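Local coordinates for periplasmic binding protein/LacI transcriptional regulator (Burkholderia multivorans, PDB 4YLE), which probably binds a sugar in the periplasm as the solute-binding component of an ABC transport system, at residues 195-203 with 213-224. Sequence-based numbering, arbitrary orientation.
Sequences MKVVSVQSG and VASAMLNEYPNL
Val-198 sets its CG2 methyl squarely over the Tyr-221 ring, 3.5 Å from the ring centroid and 7° off its normal. This is a CH-pi contact over the face. The same methyl touches Leu-224 CD1, so one branch of the valine meets both residues. Selenomethionine Met-217 stands on the helix beside this pair. Its chain runs extended beyond CG (chi2 175°), which carries the terminal CE up to the strand. There CE lies 3.4 Å from Ser-199 OG and 3.6 Å from Gln-201 NE2. These two polar groups are joined by a nearly straight hydrogen bond, 2.8 Å from NE2 to OG at 171°. Because OG lies almost in the amide plane, the bond helps fix the rotation of the amide, whose NE2 end lies near the methyl. A water accepts from Gln-201 NE2 and donates to Glu-220 OE1, linking strand to helix. Farther along, the Val-213 branches divide: CG1 packs on Gln-201 CB, and CG2 lies 3.5 Å from Ser-202 O. Strand 196-202 is an edge strand, paired in parallel with 166-171. Helix segment 213-220 runs back nearly antiparallel to it, and the helix leads on to strand 226-229, the beta-alpha-beta crossover of a periplasmic-binding-protein lobe.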
HETATM    1  N   MSE A 195       1.593 -20.701 -15.301  1.00 33.15           N
HETATM    2  CA  MSE A 195       1.569 -19.543 -16.206  1.00 31.18           C
HETATM    3  C   MSE A 195       2.961 -18.982 -16.336  1.00 30.81           C
HETATM    4  O   MSE A 195       3.829 -19.273 -15.526  1.00 39.16           O
HETATM    5  CB  MSE A 195       0.624 -18.423 -15.734  1.00 28.86           C
HETATM    6  CG  MSE A 195      -0.852 -18.769 -15.767  1.00 39.72           C
HETATM    7 SE   MSE A 195      -1.504 -19.503 -14.057  1.00 40.84          SE
HETATM    8  CE  MSE A 195      -2.402 -21.086 -14.802  1.00 36.16           C
ATOM      9  N   LYS A 196       3.164 -18.190 -17.376  1.00 29.80           N
ATOM     10  CA  LYS A 196       4.447 -17.563 -17.654  1.00 32.09           C
ATOM     11  C   LYS A 196       4.405 -16.025 -17.531  1.00 30.30           C
ATOM     12  O   LYS A 196       3.721 -15.338 -18.287  1.00 26.09           O
ATOM     13  CB  LYS A 196       4.906 -17.961 -19.048  1.00 44.03           C
ATOM     14  CG  LYS A 196       6.349 -17.642 -19.324  1.00 57.29           C
ATOM     15  CD  LYS A 196       6.755 -18.167 -20.691  1.00 56.26           C
ATOM     16  CE  LYS A 196       7.818 -17.292 -21.345  1.00 54.95           C
ATOM     17  NZ  LYS A 196       7.470 -17.031 -22.775  1.00 63.40           N
ATOM     18  N   VAL A 197       5.138 -15.471 -16.568  1.00 29.88           N
ATOM     19  CA  VAL A 197       5.213 -14.020 -16.444  1.00 26.46           C
ATOM     20  C   VAL A 197       6.196 -13.498 -17.468  1.00 25.23           C
ATOM     21  O   VAL A 197       7.396 -13.735 -17.344  1.00 30.04           O
ATOM     22  CB  VAL A 197       5.650 -13.579 -15.023  1.00 24.69           C
ATOM     23  CG1 VAL A 197       5.603 -12.066 -14.885  1.00 23.65           C
ATOM     24  CG2 VAL A 197       4.761 -14.201 -13.984  1.00 27.17           C
ATOM     25  N   VAL A 198       5.712 -12.778 -18.474  1.00 24.32           N
ATOM     26  CA  VAL A 198       6.590 -12.321 -19.548  1.00 24.76           C
ATOM     27  C   VAL A 198       7.096 -10.890 -19.361  1.00 26.37           C
ATOM     28  O   VAL A 198       8.031 -10.477 -20.040  1.00 26.45           O
ATOM     29  CB  VAL A 198       5.880 -12.456 -20.912  1.00 24.76           C
ATOM     30  CG1 VAL A 198       5.593 -13.925 -21.140  1.00 28.95           C
ATOM     31  CG2 VAL A 198       4.593 -11.617 -20.953  1.00 23.15           C
ATOM     32  N   SER A 199       6.508 -10.144 -18.427  1.00 22.48           N
ATOM     33  CA  SER A 199       6.895  -8.746 -18.248  1.00 21.76           C
ATOM     34  C   SER A 199       6.564  -8.291 -16.832  1.00 21.17           C
ATOM     35  O   SER A 199       5.515  -8.639 -16.323  1.00 20.19           O
ATOM     36  CB  SER A 199       6.182  -7.850 -19.266  1.00 20.96           C
ATOM     37  OG  SER A 199       6.770  -6.570 -19.311  1.00 23.43           O
ATOM     38  N   VAL A 200       7.492  -7.565 -16.210  1.00 21.11           N
ATOM     39  CA  VAL A 200       7.236  -6.924 -14.922  1.00 20.31           C
ATOM     40  C   VAL A 200       7.732  -5.501 -15.053  1.00 23.96           C
ATOM     41  O   VAL A 200       8.914  -5.294 -15.326  1.00 23.74           O
ATOM     42  CB  VAL A 200       7.944  -7.642 -13.732  1.00 21.97           C
ATOM     43  CG1 VAL A 200       7.648  -6.937 -12.406  1.00 21.41           C
ATOM     44  CG2 VAL A 200       7.491  -9.088 -13.623  1.00 23.68           C
ATOM     45  N   GLN A 201       6.827  -4.535 -14.891  1.00 19.79           N
ATOM     46  CA  GLN A 201       7.138  -3.121 -15.027  1.00 19.24           C
ATOM     47  C   GLN A 201       6.369  -2.303 -14.003  1.00 20.02           C
ATOM     48  O   GLN A 201       5.249  -2.640 -13.631  1.00 19.01           O
ATOM     49  CB  GLN A 201       6.792  -2.614 -16.426  1.00 21.36           C
ATOM     50  CG  GLN A 201       7.484  -3.358 -17.581  1.00 23.54           C
ATOM     51  CD  GLN A 201       6.977  -2.900 -18.928  1.00 38.28           C
ATOM     52  OE1 GLN A 201       6.934  -1.700 -19.205  1.00 42.18           O
ATOM     53  NE2 GLN A 201       6.575  -3.854 -19.776  1.00 33.57           N
ATOM     54  N   SER A 202       6.969  -1.214 -13.566  1.00 19.65           N
ATOM     55  CA  SER A 202       6.327  -0.375 -12.555  1.00 21.81           C
ATOM     56  C   SER A 202       5.399   0.670 -13.153  1.00 20.80           C
ATOM     57  O   SER A 202       5.774   1.438 -14.046  1.00 21.99           O
ATOM     58  CB  SER A 202       7.381   0.319 -11.696  1.00 21.22           C
ATOM     59  OG  SER A 202       6.770   1.154 -10.737  1.00 20.77           O
ATOM     60  N   GLY A 203       4.183   0.700 -12.622  1.00 20.29           N
ATOM     61  CA  GLY A 203       3.230   1.741 -12.913  1.00 16.97           C
ATOM     62  C   GLY A 203       3.180   2.766 -11.783  1.00 19.11           C
ATOM     63  O   GLY A 203       2.293   3.604 -11.773  1.00 19.93           O
ATOM     64  N   VAL A 213       1.995   1.377 -18.970  1.00 20.56           N
ATOM     65  CA  VAL A 213       2.598   0.038 -18.867  1.00 18.91           C
ATOM     66  C   VAL A 213       1.722  -1.085 -19.407  1.00 20.66           C
ATOM     67  O   VAL A 213       2.207  -1.933 -20.149  1.00 18.60           O
ATOM     68  CB  VAL A 213       2.950  -0.256 -17.397  1.00 24.10           C
ATOM     69  CG1 VAL A 213       3.370  -1.728 -17.189  1.00 22.85           C
ATOM     70  CG2 VAL A 213       4.064   0.687 -16.986  1.00 25.42           C
ATOM     71  N   ALA A 214       0.454  -1.123 -19.012  1.00 18.54           N
ATOM     72  CA  ALA A 214      -0.472  -2.143 -19.498  1.00 18.87           C
ATOM     73  C   ALA A 214      -0.555  -2.098 -21.026  1.00 20.46           C
ATOM     74  O   ALA A 214      -0.556  -3.134 -21.705  1.00 19.22           O
ATOM     75  CB  ALA A 214      -1.859  -1.954 -18.879  1.00 21.85           C
ATOM     76  N   SER A 215      -0.630  -0.889 -21.566  1.00 20.51           N
ATOM     77  CA  SER A 215      -0.730  -0.711 -23.013  1.00 22.67           C
ATOM     78  C   SER A 215       0.510  -1.224 -23.724  1.00 24.90           C
ATOM     79  O   SER A 215       0.405  -1.871 -24.779  1.00 19.39           O
ATOM     80  CB  SER A 215      -0.972   0.754 -23.339  1.00 23.65           C
ATOM     81  OG  SER A 215      -2.335   1.087 -23.054  1.00 31.03           O
ATOM     82  N   ALA A 216       1.676  -0.950 -23.149  1.00 20.30           N
ATOM     83  CA  ALA A 216       2.918  -1.442 -23.707  1.00 22.00           C
ATOM     84  C   ALA A 216       2.928  -2.967 -23.674  1.00 19.61           C
ATOM     85  O   ALA A 216       3.343  -3.596 -24.640  1.00 20.88           O
ATOM     86  CB  ALA A 216       4.116  -0.885 -22.957  1.00 24.77           C
HETATM   87  N   MSE A 217       2.477  -3.562 -22.567  1.00 18.68           N
HETATM   88  CA  MSE A 217       2.526  -5.012 -22.437  1.00 18.87           C
HETATM   89  C   MSE A 217       1.579  -5.696 -23.442  1.00 19.18           C
HETATM   90  O   MSE A 217       1.939  -6.700 -24.039  1.00 19.85           O
HETATM   91  CB  MSE A 217       2.166  -5.433 -21.009  1.00 18.28           C
HETATM   92  CG  MSE A 217       3.248  -5.164 -20.071  1.00 18.35           C
HETATM   93 SE   MSE A 217       2.589  -5.599 -18.281  1.00 28.95          SE
HETATM   94  CE  MSE A 217       4.314  -5.254 -17.382  1.00 18.12           C
ATOM     95  N   LEU A 218       0.372  -5.149 -23.598  1.00 18.72           N
ATOM     96  CA  LEU A 218      -0.571  -5.658 -24.578  1.00 19.24           C
ATOM     97  C   LEU A 218      -0.009  -5.538 -25.987  1.00 19.88           C
ATOM     98  O   LEU A 218      -0.181  -6.435 -26.829  1.00 22.97           O
ATOM     99  CB  LEU A 218      -1.911  -4.913 -24.474  1.00 18.80           C
ATOM    100  CG  LEU A 218      -2.648  -5.201 -23.169  1.00 18.25           C
ATOM    101  CD1 LEU A 218      -3.687  -4.110 -22.921  1.00 24.54           C
ATOM    102  CD2 LEU A 218      -3.315  -6.552 -23.171  1.00 20.53           C
ATOM    103  N   ASN A 219       0.658  -4.428 -26.267  1.00 19.91           N
ATOM    104  CA  ASN A 219       1.285  -4.271 -27.583  1.00 20.72           C
ATOM    105  C   ASN A 219       2.428  -5.265 -27.771  1.00 21.33           C
ATOM    106  O   ASN A 219       2.594  -5.824 -28.861  1.00 22.10           O
ATOM    107  CB  ASN A 219       1.798  -2.844 -27.795  1.00 20.90           C
ATOM    108  CG  ASN A 219       0.680  -1.849 -28.050  1.00 22.92           C
ATOM    109  OD1 ASN A 219      -0.287  -2.159 -28.727  1.00 27.53           O
ATOM    110  ND2 ASN A 219       0.825  -0.642 -27.533  1.00 20.92           N
ATOM    111  N   GLU A 220       3.224  -5.470 -26.725  1.00 21.02           N
ATOM    112  CA  GLU A 220       4.397  -6.359 -26.824  1.00 21.08           C
ATOM    113  C   GLU A 220       3.997  -7.828 -26.958  1.00 21.10           C
ATOM    114  O   GLU A 220       4.674  -8.612 -27.642  1.00 21.83           O
ATOM    115  CB  GLU A 220       5.316  -6.184 -25.593  1.00 20.91           C
ATOM    116  CG  GLU A 220       6.676  -6.886 -25.753  1.00 28.93           C
ATOM    117  CD  GLU A 220       7.620  -6.636 -24.570  1.00 38.08           C
ATOM    118  OE1 GLU A 220       7.289  -5.839 -23.671  1.00 32.19           O
ATOM    119  OE2 GLU A 220       8.707  -7.236 -24.551  1.00 35.13           O
ATOM    120  N   TYR A 221       2.906  -8.191 -26.265  1.00 21.23           N
ATOM    121  CA  TYR A 221       2.437  -9.563 -26.191  1.00 20.49           C
ATOM    122  C   TYR A 221       1.002  -9.707 -26.697  1.00 21.07           C
ATOM    123  O   TYR A 221       0.044  -9.625 -25.947  1.00 20.63           O
ATOM    124  CB  TYR A 221       2.560 -10.060 -24.748  1.00 19.33           C
ATOM    125  CG  TYR A 221       4.012 -10.098 -24.355  1.00 19.08           C
ATOM    126  CD1 TYR A 221       4.823 -11.107 -24.813  1.00 22.12           C
ATOM    127  CD2 TYR A 221       4.572  -9.103 -23.549  1.00 22.59           C
ATOM    128  CE1 TYR A 221       6.153 -11.146 -24.485  1.00 25.57           C
ATOM    129  CE2 TYR A 221       5.915  -9.133 -23.221  1.00 30.23           C
ATOM    130  CZ  TYR A 221       6.690 -10.159 -23.700  1.00 31.32           C
ATOM    131  OH  TYR A 221       8.016 -10.204 -23.380  1.00 39.60           O
ATOM    132  N   PRO A 222       0.852  -9.949 -27.988  1.00 22.30           N
ATOM    133  CA  PRO A 222      -0.479 -10.141 -28.556  1.00 23.13           C
ATOM    134  C   PRO A 222      -1.244 -11.299 -27.917  1.00 23.18           C
ATOM    135  O   PRO A 222      -2.473 -11.311 -27.948  1.00 27.14           O
ATOM    136  CB  PRO A 222      -0.201 -10.432 -30.043  1.00 26.58           C
ATOM    137  CG  PRO A 222       1.190  -9.981 -30.282  1.00 25.31           C
ATOM    138  CD  PRO A 222       1.922 -10.020 -28.983  1.00 23.17           C
ATOM    139  N   ASN A 223      -0.531 -12.241 -27.323  1.00 24.00           N
ATOM    140  CA  ASN A 223      -1.152 -13.393 -26.687  1.00 28.05           C
ATOM    141  C   ASN A 223      -1.308 -13.261 -25.161  1.00 21.07           C
ATOM    142  O   ASN A 223      -1.604 -14.232 -24.486  1.00 24.15           O
ATOM    143  CB  ASN A 223      -0.329 -14.635 -27.009  1.00 37.55           C
ATOM    144  CG  ASN A 223      -0.063 -14.782 -28.499  1.00 42.79           C
ATOM    145  OD1 ASN A 223       1.071 -14.655 -28.977  1.00 44.25           O
ATOM    146  ND2 ASN A 223      -1.116 -15.045 -29.237  1.00 30.00           N
ATOM    147  N   LEU A 224      -1.126 -12.058 -24.640  1.00 20.81           N
ATOM    148  CA  LEU A 224      -1.243 -11.826 -23.211  1.00 19.06           C
ATOM    149  C   LEU A 224      -2.622 -12.217 -22.702  1.00 19.26           C
ATOM    150  O   LEU A 224      -3.628 -11.896 -23.329  1.00 21.32           O
ATOM    151  CB  LEU A 224      -0.978 -10.355 -22.880  1.00 18.52           C
ATOM    152  CG  LEU A 224      -0.543 -10.154 -21.431  1.00 18.12           C
ATOM    153  CD1 LEU A 224       0.890 -10.631 -21.280  1.00 21.43           C
ATOM    154  CD2 LEU A 224      -0.687  -8.690 -21.013  1.00 24.06           C
TER
HETATM  155  O   HOH W   1       9.425 -12.366 -21.299  1.00 39.63           O
HETATM  156  O   HOH W   2       6.048  -3.790 -22.787  1.00 28.98           O